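Local coordinates for protein tRNA(Ile2) 2-agmatinylcytidine synthetase TiaS (Archaeoglobus fulgidus, PDB 6AGG) that catalyses the ATP-dependent attachment of agmatine to the wobble cytidine of an isoleucine tRNA, so that the modified tRNA reads AUA instead of AUG, at residues P40-L45 / T244-D249. Sequence-based numbering, arbitrary orientation.
Sequences PRLIRL and TNHATD. With ACP (phosphomethylphosphonic acid adenylate ester), chain C.
The side-chain amide of N245 grips both backbone polar groups of R44, an example of how a side chain can extend strand pairing after the neighbouring backbone has left the sheet. R44 N donates to N245 OD1 at 2.6 Å, tilted 17° from the carbonyl plane. The reverse bond, from N245 ND2 to R44 O, measures 3.0 Å and is nearly straight at 171°; ND2 reaches a lone pair of that carbonyl. With CG set between its own backbone N and carbonyl carbon (chi1 60°), N245 brings its amide round to the strand, and the two bonds together fix the amide's rotation. Replaced by an alanine, N245 would lose its amide, and R44 N and R44 O would probably be left without these mates. Strands 35-44 and 239-244 are parallel neighbours in a mixed sheet shared by the TCKD and FLD parts of TiaS, both of the RRM clan, and this pair of amide bonds lies just where the second strand gives way to a loop. Before that point T244 CA-H faces L42 O, 3.3 Å from CA to O, while T244 OG1 shares a hydrogen bond with T157 OG1, on the strand at the far side of 239-244. Packing continues on the face bearing L42 and T244, where L42 CB meets T244 CG2 at 3.5 Å. Beyond them the H246 ring turns its edge to L42, CD1 standing 3.3 Å from NE2. The bent R44 chain passes the edge of this imidazole at a slant, its CG 3.4 Å from H246 ND1. I43 CB points away from the loop, yet CG2 comes near N245 ND2, the two side chains crossing at about a right angle, and just past the strand L45 CD1 lies 3.3 Å from C8 of the ATP analogue's adenine.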
ATOM      1  N   PRO A  40     -13.989  -9.168  12.187  1.00 74.54           N
ATOM      2  CA  PRO A  40     -12.573  -9.343  12.511  1.00 76.43           C
ATOM      3  C   PRO A  40     -11.806  -8.182  11.896  1.00 62.81           C
ATOM      4  O   PRO A  40     -12.392  -7.455  11.099  1.00 59.82           O
ATOM      5  CB  PRO A  40     -12.216 -10.669  11.816  1.00 61.61           C
ATOM      6  CG  PRO A  40     -13.163 -10.736  10.666  1.00 59.93           C
ATOM      7  CD  PRO A  40     -14.446 -10.104  11.146  1.00 61.04           C
ATOM      8  N   ARG A  41     -10.533  -8.029  12.240  1.00 56.31           N
ATOM      9  CA  ARG A  41      -9.715  -6.964  11.680  1.00 68.19           C
ATOM     10  C   ARG A  41      -8.509  -7.525  10.935  1.00 71.38           C
ATOM     11  O   ARG A  41      -7.817  -8.428  11.421  1.00 63.58           O
ATOM     12  CB  ARG A  41      -9.262  -5.982  12.778  1.00 68.76           C
ATOM     13  CG  ARG A  41     -10.372  -5.570  13.750  1.00 70.75           C
ATOM     14  CD  ARG A  41     -10.020  -4.328  14.558  1.00 78.87           C
ATOM     15  NE  ARG A  41      -8.727  -4.420  15.232  1.00 82.89           N
ATOM     16  CZ  ARG A  41      -8.166  -3.425  15.915  1.00 78.96           C
ATOM     17  NH1 ARG A  41      -8.790  -2.260  16.022  1.00 84.26           N
ATOM     18  NH2 ARG A  41      -6.983  -3.590  16.492  1.00 73.49           N
ATOM     19  N   LEU A  42      -8.270  -6.986   9.743  1.00 71.86           N
ATOM     20  CA  LEU A  42      -7.065  -7.298   8.986  1.00 71.72           C
ATOM     21  C   LEU A  42      -6.128  -6.101   9.065  1.00 64.16           C
ATOM     22  O   LEU A  42      -6.309  -5.120   8.357  1.00 72.29           O
ATOM     23  CB  LEU A  42      -7.397  -7.609   7.523  1.00 72.37           C
ATOM     24  CG  LEU A  42      -6.488  -8.528   6.695  1.00 71.06           C
ATOM     25  CD1 LEU A  42      -6.580  -8.187   5.199  1.00 57.59           C
ATOM     26  CD2 LEU A  42      -5.029  -8.534   7.162  1.00 69.69           C
ATOM     27  N   ILE A  43      -5.140  -6.200   9.947  1.00 57.27           N
ATOM     28  CA  ILE A  43      -4.180  -5.135  10.198  1.00 68.59           C
ATOM     29  C   ILE A  43      -2.852  -5.307   9.439  1.00 75.58           C
ATOM     30  O   ILE A  43      -2.056  -6.207   9.732  1.00 64.07           O
ATOM     31  CB  ILE A  43      -3.871  -5.030  11.711  1.00 64.82           C
ATOM     32  CG1 ILE A  43      -5.170  -4.939  12.524  1.00 61.41           C
ATOM     33  CG2 ILE A  43      -2.915  -3.860  11.986  1.00 52.53           C
ATOM     34  CD1 ILE A  43      -6.000  -3.669  12.227  1.00 68.68           C
ATOM     35  N   ARG A  44      -2.614  -4.417   8.479  1.00 75.03           N
ATOM     36  CA  ARG A  44      -1.340  -4.380   7.770  1.00 71.38           C
ATOM     37  C   ARG A  44      -0.244  -3.775   8.639  1.00 64.58           C
ATOM     38  O   ARG A  44      -0.455  -2.789   9.342  1.00 60.73           O
ATOM     39  CB  ARG A  44      -1.471  -3.605   6.460  1.00 76.03           C
ATOM     40  CG  ARG A  44      -2.349  -4.296   5.439  1.00 76.08           C
ATOM     41  CD  ARG A  44      -1.835  -5.697   5.127  1.00 75.62           C
ATOM     42  NE  ARG A  44      -2.808  -6.461   4.356  1.00 75.16           N
ATOM     43  CZ  ARG A  44      -2.504  -7.493   3.578  1.00 79.53           C
ATOM     44  NH1 ARG A  44      -1.244  -7.885   3.460  1.00 83.67           N
ATOM     45  NH2 ARG A  44      -3.461  -8.124   2.912  1.00 79.18           N
ATOM     46  N   LEU A  45       0.931  -4.388   8.594  1.00 62.55           N
ATOM     47  CA  LEU A  45       2.035  -3.951   9.431  1.00 67.39           C
ATOM     48  C   LEU A  45       3.169  -3.453   8.553  1.00 63.87           C
ATOM     49  O   LEU A  45       3.060  -3.472   7.320  1.00 53.29           O
ATOM     50  CB  LEU A  45       2.500  -5.091  10.347  1.00 66.91           C
ATOM     51  CG  LEU A  45       1.403  -5.844  11.117  1.00 60.38           C
ATOM     52  CD1 LEU A  45       1.999  -6.938  11.966  1.00 63.00           C
ATOM     53  CD2 LEU A  45       0.595  -4.906  11.993  1.00 58.53           C
ATOM     54  N   THR A 244     -10.154  -3.004   8.012  1.00 74.75           N
ATOM     55  CA  THR A 244      -8.712  -3.000   7.733  1.00 81.46           C
ATOM     56  C   THR A 244      -8.063  -1.615   7.833  1.00 80.22           C
ATOM     57  O   THR A 244      -8.727  -0.620   8.118  1.00 72.92           O
ATOM     58  CB  THR A 244      -8.404  -3.571   6.320  1.00 70.65           C
ATOM     59  OG1 THR A 244      -8.841  -2.646   5.309  1.00 73.13           O
ATOM     60  CG2 THR A 244      -9.095  -4.930   6.117  1.00 63.63           C
ATOM     61  N   ASN A 245      -6.750  -1.571   7.611  1.00 78.18           N
ATOM     62  CA  ASN A 245      -6.027  -0.307   7.466  1.00 73.21           C
ATOM     63  C   ASN A 245      -5.434  -0.173   6.068  1.00 60.69           C
ATOM     64  O   ASN A 245      -4.578   0.671   5.823  1.00 62.32           O
ATOM     65  CB  ASN A 245      -4.958  -0.117   8.559  1.00 77.10           C
ATOM     66  CG  ASN A 245      -3.881  -1.212   8.554  1.00 72.61           C
ATOM     67  OD1 ASN A 245      -4.018  -2.249   7.894  1.00 74.44           O
ATOM     68  ND2 ASN A 245      -2.807  -0.980   9.314  1.00 55.72           N
ATOM     69  N   HIS A 246      -5.897  -1.029   5.162  1.00 60.03           N
ATOM     70  CA  HIS A 246      -5.613  -0.880   3.742  1.00 63.62           C
ATOM     71  C   HIS A 246      -5.955   0.532   3.320  1.00 65.71           C
ATOM     72  O   HIS A 246      -6.996   1.047   3.714  1.00 62.63           O
ATOM     73  CB  HIS A 246      -6.489  -1.819   2.918  1.00 69.32           C
ATOM     74  CG  HIS A 246      -6.229  -3.264   3.167  1.00 73.45           C
ATOM     75  ND1 HIS A 246      -4.968  -3.761   3.414  1.00 74.58           N
ATOM     76  CD2 HIS A 246      -7.069  -4.328   3.204  1.00 64.93           C
ATOM     77  CE1 HIS A 246      -5.040  -5.068   3.585  1.00 73.35           C
ATOM     78  NE2 HIS A 246      -6.304  -5.433   3.461  1.00 72.31           N
ATOM     79  N   ALA A 247      -5.089   1.141   2.517  1.00 69.20           N
ATOM     80  CA  ALA A 247      -5.399   2.410   1.865  1.00 76.51           C
ATOM     81  C   ALA A 247      -5.608   3.577   2.842  1.00 67.12           C
ATOM     82  O   ALA A 247      -6.554   4.347   2.715  1.00 65.44           O
ATOM     83  CB  ALA A 247      -6.631   2.241   0.954  1.00 79.13           C
ATOM     84  N   THR A 248      -4.731   3.704   3.825  1.00 63.40           N
ATOM     85  CA  THR A 248      -4.856   4.799   4.777  1.00 61.72           C
ATOM     86  C   THR A 248      -3.553   5.580   4.941  1.00 62.74           C
ATOM     87  O   THR A 248      -3.558   6.689   5.471  1.00 63.06           O
ATOM     88  CB  THR A 248      -5.341   4.319   6.163  1.00 63.68           C
ATOM     89  OG1 THR A 248      -4.325   3.524   6.784  1.00 64.16           O
ATOM     90  CG2 THR A 248      -6.639   3.532   6.051  1.00 60.06           C
ATOM     91  N   ASP A 249      -2.451   4.995   4.468  1.00 70.75           N
ATOM     92  CA  ASP A 249      -1.116   5.587   4.595  1.00 77.53           C
ATOM     93  C   ASP A 249      -0.716   5.650   6.048  1.00 76.61           C
ATOM     94  O   ASP A 249       0.009   6.558   6.466  1.00 74.62           O
ATOM     95  CB  ASP A 249      -1.033   6.986   3.957  1.00 71.66           C
ATOM     96  CG  ASP A 249      -0.847   6.925   2.449  1.00 82.12           C
ATOM     97  OD1 ASP A 249      -0.527   5.829   1.925  1.00 94.22           O
ATOM     98  OD2 ASP A 249      -1.018   7.965   1.790  1.00 77.04           O
TER
HETATM   99  PG  ACP C 502       0.103 -13.564   4.302  1.00218.52           P
HETATM  100  O1G ACP C 502      -0.756 -14.875   4.569  1.00112.62           O
HETATM  101  O2G ACP C 502       0.574 -14.571   3.058  1.00210.32           O
HETATM  102  O3G ACP C 502      -1.382 -13.098   3.526  1.00208.15           O
HETATM  103  PB  ACP C 502       1.984 -11.522   7.171  1.00151.79           P
HETATM  104  O1B ACP C 502       1.017 -10.905   7.246  1.00143.35           O
HETATM  105  O2B ACP C 502       2.822 -10.830   6.297  1.00160.24           O
HETATM  106  C3B ACP C 502       1.133 -12.581   5.741  1.00104.03           C
HETATM  107  PA  ACP C 502       3.902 -13.366   7.997  1.00 96.90           P
HETATM  108  O1A ACP C 502       4.187 -14.662   7.666  1.00116.96           O
HETATM  109  O2A ACP C 502       3.080 -13.337   9.183  1.00 96.78           O
HETATM  110  O3A ACP C 502       3.148 -12.682   6.802  1.00 75.70           O
HETATM  111  O5' ACP C 502       5.418 -12.555   8.377  1.00109.54           O
HETATM  112  C5' ACP C 502       5.349 -11.522   9.419  1.00101.52           C
HETATM  113  C4' ACP C 502       6.098 -11.760  10.697  1.00 90.28           C
HETATM  114  O4' ACP C 502       6.810 -10.604  10.979  1.00 81.81           O
HETATM  115  C3' ACP C 502       5.131 -11.936  11.803  1.00 86.42           C
HETATM  116  O3' ACP C 502       5.713 -12.808  12.752  1.00 72.23           O
HETATM  117  C2' ACP C 502       4.976 -10.662  12.362  1.00 91.07           C
HETATM  118  O2' ACP C 502       4.543 -10.745  13.735  1.00 73.93           O
HETATM  119  C1' ACP C 502       6.221 -10.045  12.223  1.00 88.76           C
HETATM  120  N9  ACP C 502       6.137  -8.543  12.145  1.00 97.92           N
HETATM  121  C8  ACP C 502       5.119  -7.845  11.644  1.00 92.80           C
HETATM  122  N7  ACP C 502       5.438  -6.529  11.728  1.00 91.99           N
HETATM  123  C5  ACP C 502       6.674  -6.406  12.282  1.00 93.79           C
HETATM  124  C6  ACP C 502       7.505  -5.293  12.612  1.00 89.36           C
HETATM  125  N6  ACP C 502       7.117  -4.009  12.385  1.00 73.23           N
HETATM  126  N1  ACP C 502       8.714  -5.562  13.171  1.00 87.69           N
HETATM  127  C2  ACP C 502       9.133  -6.811  13.409  1.00 83.52           C
HETATM  128  N3  ACP C 502       8.363  -7.861  13.104  1.00100.01           N
HETATM  129  C4  ACP C 502       7.139  -7.691  12.546  1.00101.11           C